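Local coordinates for phist (Plasmodium falciparum, PDB 4JLE), which binds the virulence factor PfEMP1, probably its ATS domain through the PHIST domain, and comigrates with it to knobs on the infected erythrocyte surface, at residues K64-Q67 / S68-T72. Sequence-based numbering, arbitrary orientation.
Sequences KFIQ and SIVET
F65 O accepts two hydrogen bonds from S68, whose hydroxyl OG donates at 2.5 Å and whose backbone N donates at 3.2 Å. The hydroxyl arrives nearly end-on to the carbonyl (C=O...OG angle 163°), whereas the amide sits above its plane. OG, set between the serine's own N and carbonyl carbon, thus bonds the carbonyl that I69 N, 3.9 Å from F65 O, would use in a regular alpha-helix. After this local i to i+3 step, V70 N to I66 O and E71 N to Q67 O, both 3.0 Å, resume the i+4 pattern near the C-terminal end of helix 37-72, part of the PHIST three-helix bundle. Beside it, Q67 NE2 donates to E71 OE2 at 3.2 Å with an N-H...O angle of 169°. The bend of Q67 at chi2 swings NE2 to this oxygen, which lies close to the amide plane but is met on its anti side; the two flat groups are turned 60° apart. On the apolar side, I69 CD1 approaches the F65 ring obliquely, 4.0 Å from CE2, and lies 4.2 Å from I66 CD1. In the second subunit, A147 and K143 (cation-pi) meet F65, L146 meets I66 and R151 meets I69. I66 also packs on F84 of helix 77-110. Q67 therefore bridges E71 and K80, donating through NE2 to one and accepting through OE1 from NZ of the other, which ties helix 37-72 to helix 77-110.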
loop_
_atom_site.group_PDB
_atom_site.type_symbol
_atom_site.label_atom_id
_atom_site.label_comp_id
_atom_site.label_asym_id
_atom_site.label_seq_id
_atom_site.Cartn_x
_atom_site.Cartn_y
_atom_site.Cartn_z
ATOM N N LYS B 64 0.987 19.763 -6.034
ATOM C CA LYS B 64 0.716 21.169 -6.315
ATOM C C LYS B 64 2.043 21.913 -6.408
ATOM O O LYS B 64 2.237 22.723 -7.317
ATOM C CB LYS B 64 -0.202 21.784 -5.232
ATOM C CG LYS B 64 -0.600 23.222 -5.487
ATOM C CD LYS B 64 -1.762 23.590 -4.596
ATOM C CE LYS B 64 -2.185 24.999 -4.858
ATOM N NZ LYS B 64 -3.385 25.367 -4.050
ATOM N N PHE B 65 2.958 21.619 -5.475
ATOM C CA PHE B 65 4.272 22.235 -5.445
ATOM C C PHE B 65 5.074 21.867 -6.705
ATOM O O PHE B 65 5.690 22.750 -7.299
ATOM C CB PHE B 65 5.034 21.831 -4.168
ATOM C CG PHE B 65 6.437 22.369 -4.121
ATOM C CD1 PHE B 65 6.681 23.678 -3.737
ATOM C CD2 PHE B 65 7.514 21.578 -4.510
ATOM C CE1 PHE B 65 7.974 24.191 -3.743
ATOM C CE2 PHE B 65 8.807 22.089 -4.523
ATOM C CZ PHE B 65 9.030 23.395 -4.152
ATOM N N ILE B 66 5.073 20.573 -7.110
ATOM C CA ILE B 66 5.827 20.108 -8.281
ATOM C C ILE B 66 5.231 20.716 -9.572
ATOM O O ILE B 66 5.962 20.918 -10.550
ATOM C CB ILE B 66 5.932 18.541 -8.318
ATOM C CG1 ILE B 66 6.559 17.969 -7.012
ATOM C CG2 ILE B 66 6.702 18.021 -9.552
ATOM C CD1 ILE B 66 7.985 18.533 -6.576
ATOM N N GLN B 67 3.936 21.087 -9.539
ATOM C CA GLN B 67 3.249 21.710 -10.664
ATOM C C GLN B 67 3.909 23.034 -11.019
ATOM O O GLN B 67 4.033 23.331 -12.202
ATOM C CB GLN B 67 1.749 21.888 -10.370
ATOM C CG GLN B 67 0.906 22.361 -11.567
ATOM C CD GLN B 67 1.041 21.507 -12.804
ATOM O OE1 GLN B 67 1.130 20.282 -12.741
ATOM N NE2 GLN B 67 1.036 22.143 -13.962
ATOM N N SER B 68 4.414 23.775 -10.009
ATOM C CA SER B 68 5.126 25.054 -10.180
ATOM C C SER B 68 6.415 24.889 -11.002
ATOM O O SER B 68 6.742 25.765 -11.799
ATOM C CB SER B 68 5.444 25.682 -8.819
ATOM O OG SER B 68 6.497 25.022 -8.124
ATOM N N ILE B 69 7.131 23.762 -10.809
ATOM C CA ILE B 69 8.370 23.427 -11.516
ATOM C C ILE B 69 8.006 22.952 -12.929
ATOM O O ILE B 69 8.714 23.267 -13.893
ATOM C CB ILE B 69 9.198 22.351 -10.718
ATOM C CG1 ILE B 69 9.473 22.806 -9.244
ATOM C CG2 ILE B 69 10.512 21.961 -11.472
ATOM C CD1 ILE B 69 10.014 21.734 -8.291
ATOM N N VAL B 70 6.884 22.200 -13.045
ATOM C CA VAL B 70 6.379 21.670 -14.315
ATOM C C VAL B 70 6.113 22.831 -15.292
ATOM O O VAL B 70 6.569 22.783 -16.440
ATOM C CB VAL B 70 5.128 20.784 -14.116
ATOM C CG1 VAL B 70 4.392 20.549 -15.434
ATOM C CG2 VAL B 70 5.500 19.455 -13.472
ATOM N N GLU B 71 5.429 23.884 -14.798
ATOM C CA GLU B 71 5.079 25.094 -15.539
ATOM C C GLU B 71 6.311 25.952 -15.832
ATOM O O GLU B 71 6.404 26.493 -16.930
ATOM C CB GLU B 71 4.012 25.899 -14.781
ATOM C CG GLU B 71 2.687 25.151 -14.729
ATOM C CD GLU B 71 1.451 25.923 -14.302
ATOM O OE1 GLU B 71 1.343 27.126 -14.635
ATOM O OE2 GLU B 71 0.551 25.295 -13.696
ATOM N N THR B 72 7.265 26.051 -14.885
ATOM C CA THR B 72 8.496 26.822 -15.089
ATOM C C THR B 72 9.302 26.241 -16.255
ATOM O O THR B 72 9.754 26.994 -17.111
ATOM C CB THR B 72 9.322 26.876 -13.795
ATOM O OG1 THR B 72 8.575 27.566 -12.793
ATOM C CG2 THR B 72 10.675 27.559 -13.984
#